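Enterochelin esterase (Salmonella enterica subsp. enterica serovar Typhimurium, PDB 3MGA) probably hydrolyses the ester backbone of ferric enterobactin, the iron-loaded siderophore, and so helps the bacterium to recover its iron. Local coordinates at residues Leu252-Asp257 with Phe316-Arg321; Asp257-Val262 with Ala295-Leu300; Leu347-Arg352 with Gln358-Leu363; Gly210-Glu215 with His383-Trp388. All coordinates share one frame; numbering follows the deposited sequence.

All four contacts belong to the esterase part of the chain, built round the mixed sheet. Contact 4 has the widest span, from helix 210-216 to the start of helix 385-399, and the other three fall within that span. Contacts 1 and 2 are about 12 Å apart between centres, share D257 and helix 256-273, and come before contact 3, which joins strand 344-350 to helix 354-367. Packing through F316 and L296 joins these three. Contact 4, which includes H383 and lies beside the probable nucleophile elbow, is about 18 to 20 Å from the others, centre to centre, and meets only contact 3, where E348 packs on W388.

Contact 1: residues Leu252-Asp257 with Phe316-Arg321; sequences LPCNAD and FWWPHR
The indole of W318 takes P253 onto one face. P253 CB lies 3.6 Å from the centroid of the five-membered ring, 24° off its normal, which makes a CH-pi contact; the closest atoms are P253 CB and W318 CE2 at 3.4 Å. P319, which follows W318 through a cis peptide, lays its CB over the rim of the opposite face, so a proline lies on each side of the indole. With W318 CG anti to the backbone N (chi1 -177°), the ring reaches out to the loop 252-257.

A second kind of contact is made by sulfur. C254 SG comes obliquely to the benzo end, 3.7 Å from W318 CZ3, a sulfur-aromatic contact. Beside it the carbonyl P253 O approaches W318 CH2 at 3.1 Å.

No hydrogen bond crosses between the segments. The polar work is local: N255 N-caps helix 256-273 with a weak bond from D257 N. F290 meets the W318 ring at nearly a right angle. The arrangement is a CH-pi proline-tryptophan contact that joins the loop before helix 256-273 to the loop after strand 308-312 in the alpha/beta-hydrolase fold, close to the probable nucleophile elbow.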
loop_
_atom_site.group_PDB
_atom_site.type_symbol
_atom_site.label_atom_id
_atom_site.label_comp_id
_atom_site.label_asym_id
_atom_site.label_seq_id
_atom_site.Cartn_x
_atom_site.Cartn_y
_atom_site.Cartn_z
ATOM N N LEU A 252 -7.140 4.386 13.939
ATOM C CA LEU A 252 -7.429 4.782 12.562
ATOM C C LEU A 252 -8.869 4.567 12.073
ATOM O O LEU A 252 -9.380 5.394 11.313
ATOM C CB LEU A 252 -6.451 4.115 11.579
ATOM C CG LEU A 252 -4.976 4.531 11.653
ATOM C CD1 LEU A 252 -4.178 3.865 10.516
ATOM C CD2 LEU A 252 -4.825 6.038 11.567
ATOM N N PRO A 253 -9.529 3.468 12.477
ATOM C CA PRO A 253 -10.884 3.306 11.940
ATOM C C PRO A 253 -11.956 4.188 12.579
ATOM O O PRO A 253 -12.678 3.762 13.494
ATOM C CB PRO A 253 -11.181 1.821 12.159
ATOM C CG PRO A 253 -10.310 1.399 13.212
ATOM C CD PRO A 253 -9.064 2.250 13.154
ATOM N N CYS A 254 -12.057 5.412 12.073
ATOM C CA CYS A 254 -13.047 6.380 12.534
ATOM C C CYS A 254 -13.001 6.638 14.039
ATOM O O CYS A 254 -14.007 6.525 14.729
ATOM C CB CYS A 254 -14.454 5.942 12.108
ATOM S SG CYS A 254 -14.642 5.711 10.318
ATOM N N ASN A 255 -11.817 6.980 14.537
ATOM C CA ASN A 255 -11.638 7.328 15.949
ATOM C C ASN A 255 -11.430 8.845 15.998
ATOM O O ASN A 255 -10.410 9.351 15.532
ATOM C CB ASN A 255 -10.448 6.591 16.560
ATOM C CG ASN A 255 -10.321 6.815 18.059
ATOM O OD1 ASN A 255 -11.040 7.624 18.648
ATOM N ND2 ASN A 255 -9.404 6.087 18.685
ATOM N N ALA A 256 -12.401 9.558 16.559
ATOM C CA ALA A 256 -12.356 11.024 16.617
ATOM C C ALA A 256 -11.200 11.573 17.429
ATOM O O ALA A 256 -10.617 12.578 17.050
ATOM C CB ALA A 256 -13.688 11.588 17.125
ATOM N N ASP A 257 -10.860 10.925 18.537
ATOM C CA ASP A 257 -9.744 11.402 19.365
ATOM C C ASP A 257 -8.432 11.493 18.617
ATOM O O ASP A 257 -7.662 12.415 18.844
ATOM C CB ASP A 257 -9.575 10.565 20.636
ATOM C CG ASP A 257 -10.584 10.926 21.703
ATOM O OD1 ASP A 257 -11.351 11.892 21.486
ATOM O OD2 ASP A 257 -10.594 10.263 22.769
ATOM N N PHE A 316 -13.358 0.742 3.417
ATOM C CA PHE A 316 -14.730 1.233 3.537
ATOM C C PHE A 316 -15.738 0.109 3.743
ATOM O O PHE A 316 -16.946 0.327 3.685
ATOM C CB PHE A 316 -15.091 2.124 2.351
ATOM C CG PHE A 316 -14.191 3.297 2.223
ATOM C CD1 PHE A 316 -14.269 4.337 3.142
ATOM C CD2 PHE A 316 -13.235 3.360 1.213
ATOM C CE1 PHE A 316 -13.424 5.421 3.051
ATOM C CE2 PHE A 316 -12.380 4.442 1.119
ATOM C CZ PHE A 316 -12.474 5.474 2.036
ATOM N N TRP A 317 -15.217 -1.094 3.969
ATOM C CA TRP A 317 -16.026 -2.260 4.301
ATOM C C TRP A 317 -16.133 -2.330 5.827
ATOM O O TRP A 317 -16.949 -3.073 6.360
ATOM C CB TRP A 317 -15.412 -3.550 3.737
ATOM C CG TRP A 317 -13.928 -3.690 3.978
ATOM C CD1 TRP A 317 -12.935 -3.481 3.066
ATOM C CD2 TRP A 317 -13.275 -4.025 5.208
ATOM N NE1 TRP A 317 -11.710 -3.687 3.642
ATOM C CE2 TRP A 317 -11.888 -4.016 4.958
ATOM C CE3 TRP A 317 -13.726 -4.338 6.498
ATOM C CZ2 TRP A 317 -10.948 -4.314 5.945
ATOM C CZ3 TRP A 317 -12.786 -4.634 7.480
ATOM C CH2 TRP A 317 -11.417 -4.622 7.195
ATOM N N TRP A 318 -15.299 -1.552 6.523
ATOM C CA TRP A 318 -15.290 -1.504 7.989
ATOM C C TRP A 318 -16.681 -1.104 8.467
ATOM O O TRP A 318 -17.359 -0.328 7.787
ATOM C CB TRP A 318 -14.240 -0.493 8.473
ATOM C CG TRP A 318 -14.072 -0.396 9.985
ATOM C CD1 TRP A 318 -13.342 -1.233 10.781
ATOM C CD2 TRP A 318 -14.616 0.609 10.856
ATOM N NE1 TRP A 318 -13.418 -0.826 12.093
ATOM C CE2 TRP A 318 -14.190 0.301 12.167
ATOM C CE3 TRP A 318 -15.429 1.732 10.657
ATOM C CZ2 TRP A 318 -14.545 1.076 13.271
ATOM C CZ3 TRP A 318 -15.783 2.501 11.757
ATOM C CH2 TRP A 318 -15.338 2.169 13.048
ATOM N N PRO A 319 -17.113 -1.608 9.643
ATOM C CA PRO A 319 -16.407 -2.506 10.576
ATOM C C PRO A 319 -16.413 -4.006 10.232
ATOM O O PRO A 319 -15.593 -4.759 10.769
ATOM C CB PRO A 319 -17.133 -2.264 11.900
ATOM C CG PRO A 319 -18.520 -1.921 11.498
ATOM C CD PRO A 319 -18.416 -1.182 10.186
ATOM N N HIS A 320 -17.310 -4.436 9.349
ATOM C CA HIS A 320 -17.387 -5.849 8.992
ATOM C C HIS A 320 -16.896 -6.122 7.563
ATOM O O HIS A 320 -17.503 -5.687 6.583
ATOM C CB HIS A 320 -18.807 -6.368 9.220
ATOM C CG HIS A 320 -19.264 -6.248 10.644
ATOM N ND1 HIS A 320 -18.829 -7.098 11.641
ATOM C CD2 HIS A 320 -20.128 -5.388 11.237
ATOM C CE1 HIS A 320 -19.396 -6.761 12.785
ATOM N NE2 HIS A 320 -20.189 -5.727 12.567
ATOM N N ARG A 321 -15.793 -6.862 7.476
ATOM C CA ARG A 321 -15.155 -7.210 6.206
ATOM C C ARG A 321 -16.016 -8.123 5.345
ATOM O O ARG A 321 -16.052 -7.981 4.123
ATOM C CB ARG A 321 -13.823 -7.916 6.480
ATOM C CG ARG A 321 -12.934 -8.108 5.258
ATOM C CD ARG A 321 -11.835 -9.117 5.544
ATOM N NE ARG A 321 -11.064 -8.801 6.748
ATOM C CZ ARG A 321 -9.944 -8.081 6.778
ATOM N NH1 ARG A 321 -9.420 -7.572 5.666
ATOM N NH2 ARG A 321 -9.340 -7.870 7.942
#

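Contact 2: residues Asp257-Val262 with Ala295-Leu300; sequences DFWLAV and ALYAGL
W259 and A298 make the tight half of this contact. The methyl A298 CB sits over the centre of the indole, 3.6 Å from the centroid of the five-membered ring and only 16° off the normal, a CH-pi contact; its closest ring atom is W259 CE2, at 3.5 Å from A298 CB. W259 carries its CG anti to the carbonyl carbon (chi1 -69°), and the ring spans the gap between helices 256-273 and 290-301 with its flat side to the methyl. The other face is taken by its own neighbour F258, whose CD2 lies 3.6 Å above the plane toward the rim, and F306 meets the indole edge-to-face.

Towards Y297 the packing is looser. The two side chains slide past each other in opposite directions, and the Y297 ring offers an edge, with Y297 CD1 4.0 Å from W259 CD1. The CD2 edge of the Y297 ring packs on C254 SG in the loop ahead of helix 256-273. Farther out, the CB of D257 leaves its backbone away from 295-300, and both D257 and L260 are partly exposed.

No hydrogen bond links the two segments, but W259 NE1 bonds S294 OG, one helical turn before A298 on the same helix. The chemistry is therefore mainly dispersion and CH-pi contact, with a single polar bond that satisfies the buried indole N-H and helps set how the ring is turned.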
loop_
_atom_site.group_PDB
_atom_site.type_symbol
_atom_site.label_atom_id
_atom_site.label_comp_id
_atom_site.label_asym_id
_atom_site.label_seq_id
_atom_site.Cartn_x
_atom_site.Cartn_y
_atom_site.Cartn_z
ATOM N N ASP A 257 -10.860 10.925 18.537
ATOM C CA ASP A 257 -9.744 11.402 19.365
ATOM C C ASP A 257 -8.432 11.493 18.617
ATOM O O ASP A 257 -7.662 12.415 18.844
ATOM C CB ASP A 257 -9.575 10.565 20.636
ATOM C CG ASP A 257 -10.584 10.926 21.703
ATOM O OD1 ASP A 257 -11.351 11.892 21.486
ATOM O OD2 ASP A 257 -10.594 10.263 22.769
ATOM N N PHE A 258 -8.173 10.552 17.720
ATOM C CA PHE A 258 -6.932 10.592 16.963
ATOM C C PHE A 258 -6.805 11.925 16.226
ATOM O O PHE A 258 -5.801 12.619 16.361
ATOM C CB PHE A 258 -6.844 9.433 15.976
ATOM C CG PHE A 258 -5.618 9.473 15.117
ATOM C CD1 PHE A 258 -4.396 9.039 15.606
ATOM C CD2 PHE A 258 -5.679 9.947 13.816
ATOM C CE1 PHE A 258 -3.265 9.074 14.817
ATOM C CE2 PHE A 258 -4.542 9.985 13.025
ATOM C CZ PHE A 258 -3.337 9.544 13.529
ATOM N N TRP A 259 -7.842 12.285 15.472
ATOM C CA TRP A 259 -7.825 13.532 14.704
ATOM C C TRP A 259 -7.971 14.787 15.547
ATOM O O TRP A 259 -7.439 15.832 15.172
ATOM C CB TRP A 259 -8.843 13.486 13.571
ATOM C CG TRP A 259 -8.415 12.524 12.535
ATOM C CD1 TRP A 259 -8.940 11.294 12.281
ATOM C CD2 TRP A 259 -7.293 12.673 11.662
ATOM N NE1 TRP A 259 -8.243 10.688 11.270
ATOM C CE2 TRP A 259 -7.223 11.513 10.873
ATOM C CE3 TRP A 259 -6.356 13.692 11.454
ATOM C CZ2 TRP A 259 -6.258 11.341 9.883
ATOM C CZ3 TRP A 259 -5.399 13.522 10.479
ATOM C CH2 TRP A 259 -5.353 12.349 9.706
ATOM N N LEU A 260 -8.686 14.697 16.667
ATOM C CA LEU A 260 -8.786 15.834 17.574
ATOM C C LEU A 260 -7.388 16.090 18.124
ATOM O O LEU A 260 -6.915 17.215 18.119
ATOM C CB LEU A 260 -9.755 15.566 18.727
ATOM C CG LEU A 260 -11.253 15.597 18.433
ATOM C CD1 LEU A 260 -12.029 15.081 19.620
ATOM C CD2 LEU A 260 -11.720 17.017 18.043
ATOM N N ALA A 261 -6.733 15.022 18.577
ATOM C CA ALA A 261 -5.390 15.096 19.135
ATOM C C ALA A 261 -4.372 15.666 18.151
ATOM O O ALA A 261 -3.518 16.467 18.537
ATOM C CB ALA A 261 -4.942 13.702 19.596
ATOM N N VAL A 262 -4.445 15.232 16.889
ATOM C CA VAL A 262 -3.541 15.717 15.851
ATOM C C VAL A 262 -3.659 17.234 15.655
ATOM O O VAL A 262 -2.654 17.933 15.486
ATOM C CB VAL A 262 -3.796 14.995 14.504
ATOM C CG1 VAL A 262 -3.220 15.777 13.332
ATOM C CG2 VAL A 262 -3.257 13.560 14.550
ATOM N N ALA A 295 -8.413 8.831 6.667
ATOM C CA ALA A 295 -8.172 10.113 5.969
ATOM C C ALA A 295 -9.473 10.731 5.452
ATOM O O ALA A 295 -9.665 11.928 5.559
ATOM C CB ALA A 295 -7.159 9.947 4.828
ATOM N N LEU A 296 -10.360 9.914 4.887
ATOM C CA LEU A 296 -11.638 10.417 4.396
ATOM C C LEU A 296 -12.455 10.878 5.603
ATOM O O LEU A 296 -13.039 11.962 5.599
ATOM C CB LEU A 296 -12.397 9.349 3.607
ATOM C CG LEU A 296 -13.757 9.789 3.053
ATOM C CD1 LEU A 296 -13.617 10.982 2.093
ATOM C CD2 LEU A 296 -14.457 8.628 2.374
ATOM N N TYR A 297 -12.486 10.041 6.635
ATOM C CA TYR A 297 -13.187 10.356 7.871
ATOM C C TYR A 297 -12.748 11.727 8.383
ATOM O O TYR A 297 -13.577 12.523 8.823
ATOM C CB TYR A 297 -12.911 9.261 8.902
ATOM C CG TYR A 297 -13.437 9.519 10.295
ATOM C CD1 TYR A 297 -12.630 10.118 11.258
ATOM C CD2 TYR A 297 -14.711 9.132 10.664
ATOM C CE1 TYR A 297 -13.078 10.338 12.535
ATOM C CE2 TYR A 297 -15.179 9.356 11.958
ATOM C CZ TYR A 297 -14.352 9.961 12.884
ATOM O OH TYR A 297 -14.791 10.190 14.167
ATOM N N ALA A 298 -11.445 11.997 8.308
ATOM C CA ALA A 298 -10.891 13.283 8.747
ATOM C C ALA A 298 -11.426 14.424 7.885
ATOM O O ALA A 298 -11.898 15.423 8.400
ATOM C CB ALA A 298 -9.367 13.257 8.693
ATOM N N GLY A 299 -11.336 14.264 6.569
ATOM C CA GLY A 299 -11.828 15.271 5.637
ATOM C C GLY A 299 -13.321 15.506 5.769
ATOM O O GLY A 299 -13.793 16.645 5.643
ATOM N N LEU A 300 -14.065 14.428 6.008
ATOM C CA LEU A 300 -15.512 14.508 6.177
ATOM C C LEU A 300 -15.920 15.218 7.471
ATOM O O LEU A 300 -16.880 15.980 7.467
ATOM C CB LEU A 300 -16.146 13.112 6.139
ATOM C CG LEU A 300 -16.152 12.373 4.797
ATOM C CD1 LEU A 300 -16.671 10.953 4.979
ATOM C CD2 LEU A 300 -16.991 13.122 3.762
#

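Contact 3: residues Leu347-Arg352 with Gln358-Leu363; sequences LEAGVR and QANQAL
The flat group that matters here is the amide of N360, which faces strand 344-350. A349 CB lies over one side of it, 4.0 Å from N360 CG. At the oxygen end L347 CD1 comes in near the amide plane, 3.5 Å from N360 OD1, while F316 reaches the same oxygen from the side opposite A349. The torsion chi1 of -79°, with CG anti to the carbonyl carbon, turns the amide across to the strand.

N360 ND2 bonds both V356 O, one turn back in its helix, and G314 O, which fixes which end of the amide is nitrogen. A water stands 2.6 Å from N360 OD1, tilted out of the plane on A349's side, and 2.7 Å from E348 O; it has more acceptors nearby than its protons can serve.

Beyond the amide, L347 CD1 meets L363 CD2 at 4.2 Å, an apolar contact that F316 completes. Strand 347-350 and helix 358-363 run nearly antiparallel, at 153°, with their axes 8.5 Å apart. This is the packing of a helix on its own strand in a beta-alpha-beta crossover: strand 344-350, helix 354-367 and strand 373-379, parallel to the first, in the alpha/beta-hydrolase sheet.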
loop_
_atom_site.group_PDB
_atom_site.type_symbol
_atom_site.label_atom_id
_atom_site.label_comp_id
_atom_site.label_asym_id
_atom_site.label_seq_id
_atom_site.Cartn_x
_atom_site.Cartn_y
_atom_site.Cartn_z
ATOM N N LEU A 347 -9.575 8.779 -4.739
ATOM C CA LEU A 347 -10.054 7.526 -4.216
ATOM C C LEU A 347 -9.476 6.435 -5.103
ATOM O O LEU A 347 -9.858 6.284 -6.261
ATOM C CB LEU A 347 -11.585 7.555 -4.210
ATOM C CG LEU A 347 -12.352 6.596 -3.309
ATOM C CD1 LEU A 347 -11.911 6.745 -1.862
ATOM C CD2 LEU A 347 -13.846 6.860 -3.448
ATOM N N GLU A 348 -8.496 5.720 -4.558
ATOM C CA GLU A 348 -7.810 4.665 -5.280
ATOM C C GLU A 348 -8.074 3.293 -4.684
ATOM O O GLU A 348 -8.204 3.144 -3.466
ATOM C CB GLU A 348 -6.310 4.941 -5.288
ATOM C CG GLU A 348 -5.457 3.754 -5.719
ATOM C CD GLU A 348 -3.987 4.013 -5.534
ATOM O OE1 GLU A 348 -3.513 5.070 -6.014
ATOM O OE2 GLU A 348 -3.301 3.152 -4.928
ATOM N N ALA A 349 -8.138 2.299 -5.564
ATOM C CA ALA A 349 -8.366 0.906 -5.187
ATOM C C ALA A 349 -7.975 0.014 -6.358
ATOM O O ALA A 349 -8.113 0.409 -7.519
ATOM C CB ALA A 349 -9.807 0.685 -4.811
ATOM N N GLY A 350 -7.472 -1.178 -6.054
ATOM C CA GLY A 350 -7.029 -2.106 -7.084
ATOM C C GLY A 350 -8.065 -3.159 -7.432
ATOM O O GLY A 350 -8.865 -3.545 -6.589
ATOM N N VAL A 351 -8.034 -3.622 -8.684
ATOM C CA VAL A 351 -8.959 -4.641 -9.171
ATOM C C VAL A 351 -8.613 -6.023 -8.602
ATOM O O VAL A 351 -9.413 -6.957 -8.711
ATOM C CB VAL A 351 -9.005 -4.692 -10.725
ATOM C CG1 VAL A 351 -9.583 -3.409 -11.282
ATOM C CG2 VAL A 351 -7.612 -4.968 -11.331
ATOM N N ARG A 352 -7.424 -6.145 -8.002
ATOM C CA ARG A 352 -6.978 -7.392 -7.382
ATOM C C ARG A 352 -7.339 -7.452 -5.881
ATOM O O ARG A 352 -6.780 -8.246 -5.134
ATOM C CB ARG A 352 -5.470 -7.574 -7.539
ATOM C CG ARG A 352 -4.950 -7.701 -8.966
ATOM C CD ARG A 352 -5.412 -8.972 -9.594
ATOM N NE ARG A 352 -4.628 -9.359 -10.766
ATOM C CZ ARG A 352 -4.804 -10.503 -11.427
ATOM N NH1 ARG A 352 -5.739 -11.360 -11.036
ATOM N NH2 ARG A 352 -4.050 -10.794 -12.482
ATOM N N GLN A 358 -14.901 -3.132 -4.629
ATOM C CA GLN A 358 -16.354 -2.961 -4.668
ATOM C C GLN A 358 -16.796 -1.954 -3.616
ATOM O O GLN A 358 -17.682 -1.137 -3.860
ATOM C CB GLN A 358 -17.065 -4.297 -4.456
ATOM C CG GLN A 358 -16.942 -5.264 -5.630
ATOM C CD GLN A 358 -17.580 -6.621 -5.349
ATOM O OE1 GLN A 358 -18.341 -7.145 -6.170
ATOM N NE2 GLN A 358 -17.300 -7.178 -4.170
ATOM N N ALA A 359 -16.168 -2.013 -2.448
ATOM C CA ALA A 359 -16.488 -1.098 -1.370
ATOM C C ALA A 359 -16.193 0.342 -1.809
ATOM O O ALA A 359 -16.982 1.249 -1.547
ATOM C CB ALA A 359 -15.702 -1.454 -0.126
ATOM N N ASN A 360 -15.064 0.553 -2.476
ATOM C CA ASN A 360 -14.725 1.900 -2.944
ATOM C C ASN A 360 -15.635 2.425 -4.048
ATOM O O ASN A 360 -15.843 3.634 -4.147
ATOM C CB ASN A 360 -13.257 2.025 -3.348
ATOM C CG ASN A 360 -12.338 2.177 -2.153
ATOM O OD1 ASN A 360 -11.828 3.269 -1.898
ATOM N ND2 ASN A 360 -12.163 1.106 -1.387
ATOM N N GLN A 361 -16.179 1.524 -4.869
ATOM C CA GLN A 361 -17.121 1.913 -5.926
ATOM C C GLN A 361 -18.406 2.440 -5.314
ATOM O O GLN A 361 -18.924 3.478 -5.730
ATOM C CB GLN A 361 -17.458 0.737 -6.841
ATOM C CG GLN A 361 -16.347 0.343 -7.783
ATOM C CD GLN A 361 -16.749 -0.801 -8.690
ATOM O OE1 GLN A 361 -17.365 -1.767 -8.246
ATOM N NE2 GLN A 361 -16.377 -0.710 -9.967
ATOM N N ALA A 362 -18.926 1.709 -4.335
ATOM C CA ALA A 362 -20.150 2.108 -3.642
ATOM C C ALA A 362 -19.920 3.442 -2.947
ATOM O O ALA A 362 -20.797 4.308 -2.953
ATOM C CB ALA A 362 -20.572 1.050 -2.634
ATOM N N LEU A 363 -18.739 3.609 -2.352
ATOM C CA LEU A 363 -18.416 4.859 -1.676
ATOM C C LEU A 363 -18.422 5.995 -2.684
ATOM O O LEU A 363 -18.961 7.061 -2.411
ATOM C CB LEU A 363 -17.058 4.789 -0.973
ATOM C CG LEU A 363 -16.620 6.099 -0.303
ATOM C CD1 LEU A 363 -17.706 6.615 0.645
ATOM C CD2 LEU A 363 -15.317 5.925 0.419
HETATM O O HOH W 1 -9.501 4.158 -1.274
#

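Contact 4: residues Gly210-Glu215 with His383-Trp388; sequences GQFWAE and HDALCW
Just ahead of A385, the residue that F212 and W213 meet, D384 OD1 is gripped by two groups. L386 N donates to D384 OD1 at 3.1 Å with an N-H...O angle of 155°, reaching it on the anti side and 35° out of the carboxylate plane; S94 OG also bonds this oxygen. The first bond makes D384 the N-cap of helix 385-399, and the second ties that helix start to strand 92-100.

Across the contact, the methyl A385 CB lies oblique to the F212 ring, 3.5 Å from F212 CZ. F212 has its CG anti to the backbone N (chi1 -172°), which extends the ring towards this methyl. F212 and W213 meet T-shaped: F212 CD2 stands over the centre of the indole, 3.8 Å above it. W213 in turn brings CH2 to 4.0 Å from A385 O, the oxygen lying near the indole plane, and to 4.3 Å from W388 CB. Its nitrogen end is engaged elsewhere, W213 NE1 bonding Q288 OE1.

W388 NE1 bonds S313 OG, and W388 CZ2 covers the centre of the H383 ring. H383 ND1 bonds E353 OE2 and its side chain touches S289 of the GxSxG pattern, consistent with a Ser-His-Glu catalytic triad. The chemistry thus divides in two: apolar contacts join the helices, while hydrogen bonds and a tryptophan hold the helix start and the probable catalytic histidine.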
loop_
_atom_site.group_PDB
_atom_site.type_symbol
_atom_site.label_atom_id
_atom_site.label_comp_id
_atom_site.label_asym_id
_atom_site.label_seq_id
_atom_site.Cartn_x
_atom_site.Cartn_y
_atom_site.Cartn_z
ATOM N N GLY A 210 3.219 6.273 8.959
ATOM C CA GLY A 210 4.491 6.961 8.764
ATOM C C GLY A 210 5.722 6.095 8.940
ATOM O O GLY A 210 6.736 6.303 8.272
ATOM N N GLN A 211 5.639 5.127 9.851
ATOM C CA GLN A 211 6.752 4.226 10.111
ATOM C C GLN A 211 7.181 3.501 8.821
ATOM O O GLN A 211 8.374 3.363 8.546
ATOM C CB GLN A 211 6.416 3.235 11.242
ATOM C CG GLN A 211 5.322 2.183 10.957
ATOM C CD GLN A 211 3.924 2.752 10.678
ATOM O OE1 GLN A 211 3.620 3.891 11.015
ATOM N NE2 GLN A 211 3.065 1.932 10.064
ATOM N N PHE A 212 6.204 3.090 8.019
ATOM C CA PHE A 212 6.472 2.382 6.776
ATOM C C PHE A 212 7.093 3.295 5.735
ATOM O O PHE A 212 8.112 2.956 5.128
ATOM C CB PHE A 212 5.165 1.806 6.222
ATOM C CG PHE A 212 5.356 0.905 5.044
ATOM C CD1 PHE A 212 5.567 -0.454 5.230
ATOM C CD2 PHE A 212 5.324 1.407 3.758
ATOM C CE1 PHE A 212 5.750 -1.286 4.146
ATOM C CE2 PHE A 212 5.496 0.587 2.674
ATOM C CZ PHE A 212 5.708 -0.760 2.860
ATOM N N TRP A 213 6.480 4.462 5.533
ATOM C CA TRP A 213 6.967 5.427 4.546
ATOM C C TRP A 213 8.242 6.136 4.974
ATOM O O TRP A 213 8.820 6.886 4.194
ATOM C CB TRP A 213 5.882 6.450 4.182
ATOM C CG TRP A 213 4.642 5.797 3.673
ATOM C CD1 TRP A 213 3.423 5.760 4.287
ATOM C CD2 TRP A 213 4.516 5.023 2.482
ATOM N NE1 TRP A 213 2.534 5.044 3.529
ATOM C CE2 TRP A 213 3.183 4.572 2.418
ATOM C CE3 TRP A 213 5.401 4.668 1.457
ATOM C CZ2 TRP A 213 2.707 3.790 1.357
ATOM C CZ3 TRP A 213 4.936 3.910 0.414
ATOM C CH2 TRP A 213 3.596 3.470 0.368
ATOM N N ALA A 214 8.674 5.911 6.208
ATOM C CA ALA A 214 9.922 6.497 6.702
ATOM C C ALA A 214 11.038 5.451 6.807
ATOM O O ALA A 214 12.207 5.801 6.725
ATOM C CB ALA A 214 9.704 7.176 8.057
ATOM N N GLU A 215 10.685 4.176 6.966
ATOM C CA GLU A 215 11.689 3.115 7.121
ATOM C C GLU A 215 11.648 1.986 6.070
ATOM O O GLU A 215 12.648 1.745 5.383
ATOM C CB GLU A 215 11.602 2.532 8.544
ATOM C CG GLU A 215 11.805 3.610 9.640
ATOM C CD GLU A 215 11.768 3.075 11.077
ATOM O OE1 GLU A 215 11.316 1.925 11.300
ATOM O OE2 GLU A 215 12.183 3.829 11.991
ATOM N N HIS A 383 -3.948 -4.961 -2.754
ATOM C CA HIS A 383 -3.720 -4.410 -1.415
ATOM C C HIS A 383 -2.206 -4.530 -1.233
ATOM O O HIS A 383 -1.712 -5.323 -0.430
ATOM C CB HIS A 383 -4.500 -5.266 -0.412
ATOM C CG HIS A 383 -4.748 -4.602 0.903
ATOM N ND1 HIS A 383 -5.800 -3.733 1.099
ATOM C CD2 HIS A 383 -4.112 -4.702 2.092
ATOM C CE1 HIS A 383 -5.788 -3.310 2.350
ATOM N NE2 HIS A 383 -4.779 -3.889 2.976
ATOM N N ASP A 384 -1.478 -3.696 -1.964
ATOM C CA ASP A 384 -0.036 -3.829 -2.051
ATOM C C ASP A 384 0.708 -2.486 -1.963
ATOM O O ASP A 384 0.461 -1.594 -2.761
ATOM C CB ASP A 384 0.181 -4.494 -3.422
ATOM C CG ASP A 384 1.551 -5.092 -3.608
ATOM O OD1 ASP A 384 2.557 -4.608 -3.051
ATOM O OD2 ASP A 384 1.603 -6.062 -4.383
ATOM N N ALA A 385 1.620 -2.352 -1.002
ATOM C CA ALA A 385 2.403 -1.096 -0.836
ATOM C C ALA A 385 3.328 -0.762 -2.033
ATOM O O ALA A 385 3.711 0.386 -2.215
ATOM C CB ALA A 385 3.198 -1.114 0.467
ATOM N N LEU A 386 3.694 -1.754 -2.834
ATOM C CA LEU A 386 4.507 -1.492 -4.013
ATOM C C LEU A 386 3.699 -0.620 -4.987
ATOM O O LEU A 386 4.244 0.272 -5.628
ATOM C CB LEU A 386 4.926 -2.789 -4.683
ATOM C CG LEU A 386 5.800 -2.670 -5.931
ATOM C CD1 LEU A 386 7.167 -2.175 -5.551
ATOM C CD2 LEU A 386 5.895 -4.023 -6.624
ATOM N N CYS A 387 2.396 -0.867 -5.081
ATOM C CA CYS A 387 1.522 -0.077 -5.949
ATOM C C CYS A 387 1.189 1.241 -5.284
ATOM O O CYS A 387 1.221 2.302 -5.930
ATOM C CB CYS A 387 0.208 -0.810 -6.257
ATOM S SG CYS A 387 0.385 -2.402 -7.078
ATOM N N TRP A 388 0.864 1.187 -3.989
ATOM C CA TRP A 388 0.492 2.406 -3.271
ATOM C C TRP A 388 1.575 3.466 -3.318
ATOM O O TRP A 388 1.265 4.644 -3.394
ATOM C CB TRP A 388 0.138 2.171 -1.793
ATOM C CG TRP A 388 -0.911 1.151 -1.493
ATOM C CD1 TRP A 388 -2.010 0.863 -2.232
ATOM C CD2 TRP A 388 -1.037 0.396 -0.279
ATOM N NE1 TRP A 388 -2.774 -0.093 -1.598
ATOM C CE2 TRP A 388 -2.202 -0.382 -0.388
ATOM C CE3 TRP A 388 -0.254 0.278 0.878
ATOM C CZ2 TRP A 388 -2.604 -1.275 0.612
ATOM C CZ3 TRP A 388 -0.657 -0.618 1.874
ATOM C CH2 TRP A 388 -1.817 -1.373 1.734
#